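Iron aquisition yersiniabactin synthesis enzyme, YbtT (Escherichia coli, PDB 6BA9) is a low-specificity type II thioesterase that maintains production of the metallophore yersiniabactin, probably by hydrolysing thioesters on the synthetase assembly line. Local coordinates at residues A[4-9]-A[41-46]; A[12-17]-A[81-86]; A[34-39]-A[232-237]; A[109-114]-A[244-249]. The protein carries 1 engineered substitution. All coordinates share one frame; numbering follows the deposited sequence.

Overall arrangement
Two of the four contacts pair strands within one mixed sheet of alpha/beta-hydrolase type, and two bring the chain's last helices against it and the loop before strand 42-46. Contact 1 pairs the outermost, antiparallel strand 3-7 with strand 42-46; contact 2 joins strands 16-20 and 84-89, the next two in the sheet; contact 4 begins on strand 112-116, beside 84-89. Contacts 2 and 4 have centres about 7 Å apart, contacts 1 and 2 about 10 Å, contacts 1 and 3 about 12 Å. The segments of contacts 1 and 2 alternate along the chain. Contacts 3 and 4 use helices 233-243 and 245-248, so sequence-distant parts of the thioesterase form one body.

Contact 1. Residues A[4-9]-A[41-46]; sequences IPLWPA and CALSLV
Leu43 packs its CD2 methyl over the indole face of Trp7, 3.5 Å from the centroid of the six-membered ring and only 10° off the ring normal. CG of Leu43 stands anti to the backbone N (chi1 174°), and with chi2 near 63° the CD2 branch comes over the ring, while CB covers the CD2-CE3 side of the indole. The rim of the same ring meets Cys41 O near its plane, and Trp7 NE1 is taken up by Trp33 O. Leu6 adds CD1 at 3.9 Å from Leu45 CB, continuing the tight side. Across the strands the other face is looser: Pro5 is exposed and barely touches Ser44, and a water donates to Trp7 O and meets Ser44 OG, whose stronger partner is His16 NE2. Ala9, also exposed, merely brings its CB to 4.2 Å from Ala42 CB. Between these sides Leu43 O accepts two backbone bonds, from Leu6 N at 2.8 Å and Trp7 N at 3.1 Å, the latter arriving on a lone pair. Ile4 and Leu45 exchange backbone N-H...O bonds in both directions. Two residues facing one make a classic beta bulge, here in the antiparallel edge strand of the alpha/beta-hydrolase sheet.

Contact 2. Residues A[12-17]-A[81-86]; sequences GNTAHL and DTPLLL
Two neighbouring parallel strands of the alpha/beta-hydrolase sheet meet here, His16 beside Leu84 and Leu17 beside Leu85. Within these segments His16 makes both main-chain bonds: its N donates to Pro83 O at 2.9 Å, nearly along the C=O axis, and its O accepts from Leu85 N in an almost straight bond (177°). Leu85 bonds on to Val18 through its backbone. The imidazole swings off toward strand 42-46, where its NE2 is hydrogen-bonded to Ser44 OG.

Around the ladder the side chains pack at its margins. Leu17 sends CD1 across Leu85, 3.7 Å from CB, its CG anti to the backbone N (chi1 174°); this buried face is continued by Ala247 and Phe248 of the C-terminal helix, which cover Leu85. On the face of His16 and Leu84, Leu84 CD1 lies against His16 O, and the CG2 methyl of Thr82 touches His16 CB at 3.8 Å.

Before the strands begin, the chains are held more loosely. Asn13 OD1 accepts from Ala15 N, forming an Asx turn that shapes the approach to strand 16-20; the donor lies above the carbonyl plane of the amide. Thr14 crosses the Pro83 ring, with OG1 3.5 Å from Pro83 CD. Beside it, a water donates to Thr14 O at 2.7 Å and also hydrogen-bonds Thr82 OG1.

Contact 3. Residues A[34-39]-A[232-237]; sequences QAEQLA and QARSFF
Extended torsions carry Glu36 to Arg234: CG of Glu36 lies anti to its backbone N (chi1 -179°) and the chain stays stretched to the carboxylate, while Arg234 runs straight from CG to NE and then turns its guanidinium out of line with the chain. The two side chains cross at about a right angle and their flat ends stand 73° apart, so the two-pronged salt bridge is far from coplanar. Arg234 NH1 donates to Glu36 OE1 at 3.2 Å; the oxygen lies near the guanidinium plane, but the nitrogen comes to it from above the carboxylate plane. NH2 of Arg234 approaches Glu36 OE2 more closely, at 2.6 Å, yet with a bent N-H angle of 117° that makes this hydrogen bond weak.

The contact joins the loop between helix 31-34 and strand 42-46 to the first turn of helix 233-243 in the alpha/beta-hydrolase fold. Next to the charged pair, Leu38 parts its two methyls over that turn. CD1 reaches Ala233 CB at 3.7 Å and Phe237 CD2 at 3.8 Å, whereas CD2 lies 3.5 Å from Arg234 NH1. Phe237 is buried and its ring also meets Trp7 of the edge strand and, edge-to-face, Trp33. In the loop, Gln37 NE2 donates to both Ala39 O, in its carbonyl plane, and Pro8 O.

Contact 4. Residues A[109-114]-A[244-249]; sequences APQGLI and FPHAFS
Phe244 drives its ring against the start of strand 112-116. From CB, which points toward the strand, CG sits beside the backbone N (chi1 -62°), and the ring reaches along Gly112 to Ile114. CD1 of Phe244 lies 3.9 Å from Gln111 O; CE1 comes closest, 3.4 Å from Gly112 CA, the ring lying close against a residue that has no side chain. CZ, at the tip, meets Leu113 O at 3.9 Å, and on the far side CE2 touches Ile114 CG1 at 3.7 Å and its CD1 methyl slightly farther off. Ile114 also touches Ile240 of helix 233-243.

This is how the end of the modelled chain, Phe244 and the short helix 245-248 after helix 233-243, lies against parallel strands 84-89 and 112-116 of the alpha/beta-hydrolase sheet. Next to the buried phenyl, the exposed His246 donates from NE2 to Gln111 O at 3.1 Å. That oxygen sits at the imidazole edge, near its plane, while the donor is tilted 28° from the carbonyl plane. The Gln111 side chain, bent at chi2, brings OE1 3.7 Å from His246 CD2 and returns NE2 to Ala109 O, a bond of 2.8 Å.

Contact 1. Residues A[4-9]-A[41-46]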
loop_
_atom_site.group_PDB
_atom_site.type_symbol
_atom_site.label_atom_id
_atom_site.label_comp_id
_atom_site.label_asym_id
_atom_site.label_seq_id
_atom_site.Cartn_x
_atom_site.Cartn_y
_atom_site.Cartn_z
ATOM N N ILE A 4 4.658 12.521 1.194
ATOM C CA ILE A 4 6.006 13.078 1.352
ATOM C C ILE A 4 6.857 12.622 0.168
ATOM O O ILE A 4 6.803 11.450 -0.229
ATOM C CB ILE A 4 6.634 12.703 2.705
ATOM C CG1 ILE A 4 6.792 11.200 2.853
ATOM C CG2 ILE A 4 5.796 13.236 3.850
ATOM C CD1 ILE A 4 7.549 10.756 4.128
ATOM N N PRO A 5 7.680 13.499 -0.401
ATOM C CA PRO A 5 8.505 13.111 -1.549
ATOM C C PRO A 5 9.698 12.270 -1.123
ATOM O O PRO A 5 10.370 12.576 -0.134
ATOM C CB PRO A 5 8.965 14.464 -2.111
ATOM C CG PRO A 5 8.983 15.357 -0.929
ATOM C CD PRO A 5 7.826 14.927 -0.067
ATOM N N LEU A 6 9.954 11.188 -1.866
ATOM C CA LEU A 6 11.147 10.366 -1.671
ATOM C C LEU A 6 12.148 10.531 -2.802
ATOM O O LEU A 6 13.354 10.658 -2.547
ATOM C CB LEU A 6 10.792 8.879 -1.534
ATOM C CG LEU A 6 9.881 8.444 -0.377
ATOM C CD1 LEU A 6 9.741 6.938 -0.321
ATOM C CD2 LEU A 6 10.388 8.969 0.958
ATOM N N TRP A 7 11.685 10.513 -4.048
ATOM C CA TRP A 7 12.529 10.781 -5.210
ATOM C C TRP A 7 11.940 11.921 -6.022
ATOM O O TRP A 7 10.727 11.958 -6.254
ATOM C CB TRP A 7 12.630 9.601 -6.197
ATOM C CG TRP A 7 13.074 8.294 -5.683
ATOM C CD1 TRP A 7 13.818 8.036 -4.566
ATOM C CD2 TRP A 7 12.784 7.030 -6.271
ATOM N NE1 TRP A 7 14.001 6.688 -4.432
ATOM C CE2 TRP A 7 13.374 6.046 -5.465
ATOM C CE3 TRP A 7 12.081 6.637 -7.411
ATOM C CZ2 TRP A 7 13.281 4.692 -5.756
ATOM C CZ3 TRP A 7 11.977 5.296 -7.691
ATOM C CH2 TRP A 7 12.583 4.335 -6.871
ATOM N N PRO A 8 12.770 12.814 -6.543
ATOM C CA PRO A 8 12.306 13.724 -7.579
ATOM C C PRO A 8 12.357 13.016 -8.923
ATOM O O PRO A 8 13.087 12.039 -9.113
ATOM C CB PRO A 8 13.355 14.837 -7.521
ATOM C CG PRO A 8 14.603 14.086 -7.226
ATOM C CD PRO A 8 14.218 12.963 -6.300
ATOM N N ALA A 9 11.555 13.504 -9.861
ATOM C CA ALA A 9 11.660 12.993 -11.213
ATOM C C ALA A 9 13.044 13.314 -11.761
ATOM O O ALA A 9 13.657 14.326 -11.405
ATOM C CB ALA A 9 10.598 13.633 -12.106
ATOM N N CYS A 41 10.814 8.104 -12.417
ATOM C CA CYS A 41 9.627 8.819 -11.983
ATOM C C CYS A 41 9.888 9.502 -10.651
ATOM O O CYS A 41 10.735 9.072 -9.868
ATOM C CB CYS A 41 8.477 7.822 -11.790
ATOM S SG CYS A 41 8.847 6.415 -10.705
ATOM N N ALA A 42 9.130 10.566 -10.388
ATOM C CA ALA A 42 8.978 11.041 -9.025
ATOM C C ALA A 42 8.325 9.937 -8.208
ATOM O O ALA A 42 7.553 9.128 -8.732
ATOM C CB ALA A 42 8.118 12.303 -8.988
ATOM N N LEU A 43 8.695 9.868 -6.931
ATOM C CA LEU A 43 8.176 8.877 -5.999
ATOM C C LEU A 43 7.807 9.571 -4.699
ATOM O O LEU A 43 8.635 10.274 -4.106
ATOM C CB LEU A 43 9.209 7.805 -5.681
ATOM C CG LEU A 43 8.846 6.773 -4.609
ATOM C CD1 LEU A 43 7.640 5.915 -5.006
ATOM C CD2 LEU A 43 10.034 5.858 -4.330
ATOM N N SER A 44 6.570 9.372 -4.260
ATOM C CA SER A 44 6.113 9.882 -2.977
ATOM C C SER A 44 5.544 8.744 -2.151
ATOM O O SER A 44 5.031 7.759 -2.696
ATOM C CB SER A 44 5.070 10.965 -3.157
ATOM O OG SER A 44 5.581 12.068 -3.912
ATOM N N LEU A 45 5.633 8.899 -0.828
ATOM C CA LEU A 45 5.121 7.941 0.140
ATOM C C LEU A 45 3.962 8.583 0.895
ATOM O O LEU A 45 4.048 9.747 1.318
ATOM C CB LEU A 45 6.224 7.557 1.144
ATOM C CG LEU A 45 5.849 6.524 2.205
ATOM C CD1 LEU A 45 5.631 5.152 1.607
ATOM C CD2 LEU A 45 6.941 6.482 3.288
ATOM N N VAL A 46 2.892 7.825 1.070
ATOM C CA VAL A 46 1.710 8.280 1.803
ATOM C C VAL A 46 1.914 8.002 3.291
ATOM O O VAL A 46 2.303 6.894 3.673
ATOM C CB VAL A 46 0.449 7.571 1.285
ATOM C CG1 VAL A 46 -0.787 8.065 2.021
ATOM C CG2 VAL A 46 0.282 7.792 -0.203
HETATM O O HOH W 1 8.297 13.079 -5.161
#

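Contact 2. Residues A[12-17]-A[81-86]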
loop_
_atom_site.group_PDB
_atom_site.type_symbol
_atom_site.label_atom_id
_atom_site.label_comp_id
_atom_site.label_asym_id
_atom_site.label_seq_id
_atom_site.Cartn_x
_atom_site.Cartn_y
_atom_site.Cartn_z
ATOM N N GLY A 12 14.128 13.901 -17.382
ATOM C CA GLY A 12 12.982 14.399 -18.117
ATOM C C GLY A 12 11.694 13.619 -17.924
ATOM O O GLY A 12 10.686 13.960 -18.555
ATOM N N ASN A 13 11.687 12.594 -17.076
ATOM C CA ASN A 13 10.488 11.796 -16.873
ATOM C C ASN A 13 9.419 12.645 -16.202
ATOM O O ASN A 13 9.719 13.515 -15.382
ATOM C CB ASN A 13 10.814 10.592 -15.995
ATOM C CG ASN A 13 9.781 9.526 -16.090
ATOM O OD1 ASN A 13 8.778 9.556 -15.379
ATOM N ND2 ASN A 13 10.022 8.550 -16.963
ATOM N N THR A 14 8.156 12.368 -16.540
ATOM C CA THR A 14 7.035 13.143 -16.016
ATOM C C THR A 14 6.114 12.333 -15.111
ATOM O O THR A 14 5.194 12.908 -14.518
ATOM C CB THR A 14 6.219 13.767 -17.162
ATOM O OG1 THR A 14 5.625 12.740 -17.963
ATOM C CG2 THR A 14 7.119 14.631 -18.034
ATOM N N ALA A 15 6.356 11.036 -14.963
ATOM C CA ALA A 15 5.469 10.203 -14.170
ATOM C C ALA A 15 5.682 10.447 -12.679
ATOM O O ALA A 15 6.737 10.892 -12.233
ATOM C CB ALA A 15 5.705 8.732 -14.482
ATOM N N HIS A 16 4.631 10.161 -11.904
ATOM C CA HIS A 16 4.653 10.293 -10.451
ATOM C C HIS A 16 4.037 9.035 -9.861
ATOM O O HIS A 16 2.868 8.729 -10.120
ATOM C CB HIS A 16 3.886 11.534 -10.001
ATOM C CG HIS A 16 4.045 11.865 -8.552
ATOM N ND1 HIS A 16 3.451 12.975 -7.991
ATOM C CD2 HIS A 16 4.693 11.235 -7.539
ATOM C CE1 HIS A 16 3.748 13.030 -6.703
ATOM N NE2 HIS A 16 4.526 12.002 -6.411
ATOM N N LEU A 17 4.847 8.277 -9.130
ATOM C CA LEU A 17 4.426 7.057 -8.447
ATOM C C LEU A 17 4.189 7.383 -6.973
ATOM O O LEU A 17 5.062 7.946 -6.308
ATOM C CB LEU A 17 5.506 5.981 -8.608
ATOM C CG LEU A 17 5.363 4.659 -7.869
ATOM C CD1 LEU A 17 4.140 3.898 -8.304
ATOM C CD2 LEU A 17 6.612 3.812 -8.097
ATOM N N ASP A 81 -1.997 16.473 -16.519
ATOM C CA ASP A 81 -1.019 16.074 -17.522
ATOM C C ASP A 81 0.084 15.184 -16.962
ATOM O O ASP A 81 0.929 14.715 -17.731
ATOM C CB ASP A 81 -0.365 17.313 -18.136
ATOM C CG ASP A 81 -1.336 18.139 -18.949
ATOM O OD1 ASP A 81 -2.269 17.547 -19.531
ATOM O OD2 ASP A 81 -1.166 19.374 -18.996
ATOM N N THR A 82 0.119 14.967 -15.648
ATOM C CA THR A 82 1.122 14.100 -15.036
ATOM C C THR A 82 0.627 12.658 -15.061
ATOM O O THR A 82 -0.459 12.389 -14.533
ATOM C CB THR A 82 1.346 14.533 -13.599
ATOM O OG1 THR A 82 1.999 15.809 -13.588
ATOM C CG2 THR A 82 2.199 13.503 -12.815
ATOM N N PRO A 83 1.360 11.707 -15.646
ATOM C CA PRO A 83 0.969 10.294 -15.518
ATOM C C PRO A 83 1.108 9.834 -14.074
ATOM O O PRO A 83 2.215 9.795 -13.541
ATOM C CB PRO A 83 1.966 9.557 -16.421
ATOM C CG PRO A 83 2.572 10.579 -17.288
ATOM C CD PRO A 83 2.511 11.879 -16.556
ATOM N N LEU A 84 -0.009 9.474 -13.452
ATOM C CA LEU A 84 -0.050 9.086 -12.047
ATOM C C LEU A 84 -0.131 7.572 -11.946
ATOM O O LEU A 84 -0.997 6.936 -12.565
ATOM C CB LEU A 84 -1.261 9.711 -11.356
ATOM C CG LEU A 84 -1.473 9.279 -9.899
ATOM C CD1 LEU A 84 -0.376 9.812 -8.982
ATOM C CD2 LEU A 84 -2.823 9.746 -9.409
ATOM N N LEU A 85 0.773 6.998 -11.161
ATOM C CA LEU A 85 0.746 5.585 -10.806
ATOM C C LEU A 85 0.493 5.450 -9.311
ATOM O O LEU A 85 1.189 6.075 -8.504
ATOM C CB LEU A 85 2.081 4.923 -11.164
ATOM C CG LEU A 85 2.499 5.004 -12.641
ATOM C CD1 LEU A 85 3.924 4.492 -12.810
ATOM C CD2 LEU A 85 1.557 4.193 -13.491
ATOM N N LEU A 86 -0.512 4.669 -8.937
ATOM C CA LEU A 86 -0.820 4.409 -7.535
ATOM C C LEU A 86 -0.389 3.000 -7.189
ATOM O O LEU A 86 -0.719 2.067 -7.920
ATOM C CB LEU A 86 -2.318 4.510 -7.275
ATOM C CG LEU A 86 -2.884 5.910 -7.204
ATOM C CD1 LEU A 86 -4.418 5.850 -7.292
ATOM C CD2 LEU A 86 -2.457 6.559 -5.907
HETATM O O HOH W 2 4.574 15.565 -14.518
#

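Contact 3. Residues A[34-39]-A[232-237]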
loop_
_atom_site.group_PDB
_atom_site.type_symbol
_atom_site.label_atom_id
_atom_site.label_comp_id
_atom_site.label_asym_id
_atom_site.label_seq_id
_atom_site.Cartn_x
_atom_site.Cartn_y
_atom_site.Cartn_z
ATOM N N GLN A 34 15.175 5.607 -0.207
ATOM C CA GLN A 34 15.856 6.890 -0.351
ATOM C C GLN A 34 17.352 6.741 -0.576
ATOM O O GLN A 34 17.991 7.691 -1.045
ATOM C CB GLN A 34 15.615 7.748 0.887
ATOM C CG GLN A 34 14.171 8.114 1.067
ATOM C CD GLN A 34 13.935 8.936 2.314
ATOM O OE1 GLN A 34 13.733 8.392 3.403
ATOM N NE2 GLN A 34 13.966 10.256 2.163
ATOM N N ALA A 35 17.932 5.586 -0.259
ATOM C CA ALA A 35 19.360 5.405 -0.476
ATOM C C ALA A 35 19.715 5.472 -1.951
ATOM O O ALA A 35 20.870 5.746 -2.291
ATOM C CB ALA A 35 19.817 4.058 0.085
ATOM N N GLU A 36 18.752 5.225 -2.840
ATOM C CA GLU A 36 19.080 5.107 -4.252
ATOM C C GLU A 36 17.826 5.148 -5.120
ATOM O O GLU A 36 16.901 4.367 -4.906
ATOM C CB GLU A 36 19.819 3.790 -4.475
ATOM C CG GLU A 36 20.233 3.546 -5.910
ATOM C CD GLU A 36 20.968 2.228 -6.105
ATOM O OE1 GLU A 36 21.567 2.046 -7.185
ATOM O OE2 GLU A 36 20.941 1.366 -5.189
ATOM N N GLN A 37 17.805 6.034 -6.110
ATOM C CA GLN A 37 16.678 6.139 -7.028
ATOM C C GLN A 37 16.738 5.013 -8.057
ATOM O O GLN A 37 17.721 4.887 -8.801
ATOM C CB GLN A 37 16.683 7.509 -7.696
ATOM C CG GLN A 37 15.557 7.719 -8.674
ATOM C CD GLN A 37 15.202 9.179 -8.861
ATOM O OE1 GLN A 37 15.858 10.072 -8.319
ATOM N NE2 GLN A 37 14.151 9.431 -9.615
ATOM N N LEU A 38 15.690 4.191 -8.107
ATOM C CA LEU A 38 15.685 2.990 -8.929
ATOM C C LEU A 38 14.847 3.108 -10.200
ATOM O O LEU A 38 14.798 2.154 -10.993
ATOM C CB LEU A 38 15.213 1.796 -8.104
ATOM C CG LEU A 38 16.115 1.500 -6.907
ATOM C CD1 LEU A 38 15.550 0.430 -5.994
ATOM C CD2 LEU A 38 17.496 1.054 -7.390
ATOM N N ALA A 39 14.198 4.243 -10.416
ATOM C CA ALA A 39 13.456 4.517 -11.638
ATOM C C ALA A 39 13.356 6.025 -11.746
ATOM O O ALA A 39 13.551 6.739 -10.763
ATOM C CB ALA A 39 12.054 3.893 -11.628
ATOM N N GLN A 232 13.725 -6.310 -1.625
ATOM C CA GLN A 232 13.977 -6.608 -3.028
ATOM C C GLN A 232 13.479 -5.440 -3.878
ATOM O O GLN A 232 12.805 -5.625 -4.894
ATOM C CB GLN A 232 13.290 -7.919 -3.414
ATOM C CG GLN A 232 13.771 -9.144 -2.629
ATOM C CD GLN A 232 15.235 -9.415 -2.802
ATOM O OE1 GLN A 232 15.810 -9.166 -3.862
ATOM N NE2 GLN A 232 15.858 -9.937 -1.751
ATOM N N ALA A 233 13.851 -4.230 -3.463
ATOM C CA ALA A 233 13.411 -3.011 -4.140
ATOM C C ALA A 233 13.727 -3.031 -5.632
ATOM O O ALA A 233 12.932 -2.562 -6.447
ATOM C CB ALA A 233 14.060 -1.802 -3.483
ATOM N N ARG A 234 14.906 -3.536 -6.011
ATOM C CA ARG A 234 15.263 -3.542 -7.426
ATOM C C ARG A 234 14.262 -4.354 -8.243
ATOM O O ARG A 234 13.809 -3.909 -9.299
ATOM C CB ARG A 234 16.695 -4.048 -7.614
ATOM C CG ARG A 234 17.723 -3.079 -7.054
ATOM C CD ARG A 234 19.158 -3.442 -7.403
ATOM N NE ARG A 234 20.081 -2.779 -6.484
ATOM C CZ ARG A 234 20.644 -1.591 -6.684
ATOM N NH1 ARG A 234 20.418 -0.896 -7.797
ATOM N NH2 ARG A 234 21.454 -1.094 -5.756
ATOM N N SER A 235 13.879 -5.538 -7.750
ATOM C CA SER A 235 12.883 -6.351 -8.442
ATOM C C SER A 235 11.515 -5.667 -8.455
ATOM O O SER A 235 10.804 -5.687 -9.473
ATOM C CB SER A 235 12.789 -7.722 -7.774
ATOM O OG SER A 235 14.029 -8.405 -7.832
ATOM N N PHE A 236 11.124 -5.074 -7.322
ATOM C CA PHE A 236 9.827 -4.404 -7.210
ATOM C C PHE A 236 9.701 -3.285 -8.238
ATOM O O PHE A 236 8.746 -3.243 -9.020
ATOM C CB PHE A 236 9.707 -3.886 -5.769
ATOM C CG PHE A 236 8.387 -3.220 -5.421
ATOM C CD1 PHE A 236 7.261 -3.971 -5.128
ATOM C CD2 PHE A 236 8.308 -1.832 -5.308
ATOM C CE1 PHE A 236 6.079 -3.351 -4.770
ATOM C CE2 PHE A 236 7.122 -1.212 -4.957
ATOM C CZ PHE A 236 6.012 -1.974 -4.693
ATOM N N PHE A 237 10.671 -2.375 -8.273
ATOM C CA PHE A 237 10.596 -1.280 -9.235
ATOM C C PHE A 237 10.759 -1.748 -10.670
ATOM O O PHE A 237 10.114 -1.192 -11.560
ATOM C CB PHE A 237 11.552 -0.144 -8.870
ATOM C CG PHE A 237 11.106 0.605 -7.641
ATOM C CD1 PHE A 237 10.019 1.468 -7.704
ATOM C CD2 PHE A 237 11.728 0.415 -6.429
ATOM C CE1 PHE A 237 9.586 2.143 -6.577
ATOM C CE2 PHE A 237 11.307 1.080 -5.311
ATOM C CZ PHE A 237 10.225 1.946 -5.383
#

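Contact 4. Residues A[109-114]-A[244-249]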
loop_
_atom_site.group_PDB
_atom_site.type_symbol
_atom_site.label_atom_id
_atom_site.label_comp_id
_atom_site.label_asym_id
_atom_site.label_seq_id
_atom_site.Cartn_x
_atom_site.Cartn_y
_atom_site.Cartn_z
ATOM N N ALA A 109 -8.431 9.574 -14.484
ATOM C CA ALA A 109 -7.660 8.696 -15.353
ATOM C C ALA A 109 -6.263 8.452 -14.798
ATOM O O ALA A 109 -5.275 8.823 -15.444
ATOM C CB ALA A 109 -7.561 9.312 -16.754
ATOM N N PRO A 110 -6.126 7.848 -13.625
ATOM C CA PRO A 110 -4.796 7.346 -13.227
ATOM C C PRO A 110 -4.250 6.424 -14.314
ATOM O O PRO A 110 -5.004 5.724 -14.983
ATOM C CB PRO A 110 -5.065 6.575 -11.930
ATOM C CG PRO A 110 -6.449 6.940 -11.511
ATOM C CD PRO A 110 -7.198 7.386 -12.734
ATOM N N GLN A 111 -2.935 6.434 -14.507
ATOM C CA GLN A 111 -2.335 5.634 -15.568
ATOM C C GLN A 111 -2.030 4.204 -15.156
ATOM O O GLN A 111 -1.843 3.344 -16.026
ATOM C CB GLN A 111 -1.070 6.317 -16.092
ATOM C CG GLN A 111 -1.375 7.700 -16.652
ATOM C CD GLN A 111 -2.382 7.658 -17.772
ATOM O OE1 GLN A 111 -2.120 7.096 -18.832
ATOM N NE2 GLN A 111 -3.563 8.245 -17.538
ATOM N N GLY A 112 -2.003 3.902 -13.872
ATOM C CA GLY A 112 -1.699 2.557 -13.462
ATOM C C GLY A 112 -1.962 2.373 -11.987
ATOM O O GLY A 112 -1.863 3.343 -11.218
ATOM N N LEU A 113 -2.290 1.139 -11.609
ATOM C CA LEU A 113 -2.530 0.705 -10.237
ATOM C C LEU A 113 -1.698 -0.548 -9.986
ATOM O O LEU A 113 -1.788 -1.518 -10.754
ATOM C CB LEU A 113 -4.003 0.380 -10.019
ATOM C CG LEU A 113 -4.359 -0.203 -8.655
ATOM C CD1 LEU A 113 -4.016 0.773 -7.499
ATOM C CD2 LEU A 113 -5.826 -0.628 -8.655
ATOM N N ILE A 114 -0.896 -0.531 -8.919
ATOM C CA ILE A 114 -0.045 -1.653 -8.530
ATOM C C ILE A 114 -0.524 -2.166 -7.169
ATOM O O ILE A 114 -0.426 -1.450 -6.152
ATOM C CB ILE A 114 1.453 -1.295 -8.527
ATOM C CG1 ILE A 114 1.905 -0.783 -9.912
ATOM C CG2 ILE A 114 2.285 -2.509 -8.113
ATOM C CD1 ILE A 114 1.999 0.711 -10.014
ATOM N N PHE A 244 4.273 -0.574 -17.181
ATOM C CA PHE A 244 3.596 0.688 -17.488
ATOM C C PHE A 244 4.472 1.529 -18.407
ATOM O O PHE A 244 4.793 2.681 -18.112
ATOM C CB PHE A 244 3.219 1.421 -16.198
ATOM C CG PHE A 244 2.255 0.644 -15.354
ATOM C CD1 PHE A 244 0.895 0.662 -15.626
ATOM C CD2 PHE A 244 2.711 -0.159 -14.327
ATOM C CE1 PHE A 244 0.006 -0.085 -14.868
ATOM C CE2 PHE A 244 1.821 -0.909 -13.569
ATOM C CZ PHE A 244 0.475 -0.879 -13.840
ATOM N N PRO A 245 4.859 0.979 -19.564
ATOM C CA PRO A 245 5.762 1.729 -20.450
ATOM C C PRO A 245 5.169 3.025 -20.954
ATOM O O PRO A 245 5.918 3.974 -21.213
ATOM C CB PRO A 245 6.027 0.742 -21.597
ATOM C CG PRO A 245 4.858 -0.191 -21.574
ATOM C CD PRO A 245 4.521 -0.343 -20.126
ATOM N N HIS A 246 3.849 3.090 -21.124
ATOM C CA HIS A 246 3.210 4.345 -21.508
ATOM C C HIS A 246 3.511 5.439 -20.495
ATOM O O HIS A 246 3.918 6.551 -20.854
ATOM C CB HIS A 246 1.694 4.138 -21.671
ATOM C CG HIS A 246 0.989 3.619 -20.442
ATOM N ND1 HIS A 246 1.295 2.408 -19.848
ATOM C CD2 HIS A 246 -0.039 4.136 -19.722
ATOM C CE1 HIS A 246 0.497 2.212 -18.811
ATOM N NE2 HIS A 246 -0.323 3.245 -18.712
ATOM N N ALA A 247 3.355 5.126 -19.215
ATOM C CA ALA A 247 3.492 6.139 -18.174
ATOM C C ALA A 247 4.913 6.663 -18.095
ATOM O O ALA A 247 5.127 7.855 -17.843
ATOM C CB ALA A 247 3.094 5.532 -16.830
ATOM N N PHE A 248 5.895 5.788 -18.298
ATOM C CA PHE A 248 7.301 6.127 -18.155
ATOM C C PHE A 248 7.906 6.739 -19.412
ATOM O O PHE A 248 9.053 7.191 -19.366
ATOM C CB PHE A 248 8.086 4.883 -17.713
ATOM C CG PHE A 248 7.931 4.574 -16.255
ATOM C CD1 PHE A 248 6.902 3.772 -15.796
ATOM C CD2 PHE A 248 8.812 5.118 -15.329
ATOM C CE1 PHE A 248 6.761 3.502 -14.443
ATOM C CE2 PHE A 248 8.672 4.857 -13.980
ATOM C CZ PHE A 248 7.651 4.063 -13.533
ATOM N N SER A 249 7.161 6.797 -20.513
ATOM C CA SER A 249 7.642 7.461 -21.722
ATOM C C SER A 249 7.239 8.933 -21.731
ATOM O O SER A 249 6.608 9.408 -22.674
ATOM C CB SER A 249 7.098 6.764 -22.962
ATOM O OG SER A 249 7.609 5.446 -23.053
#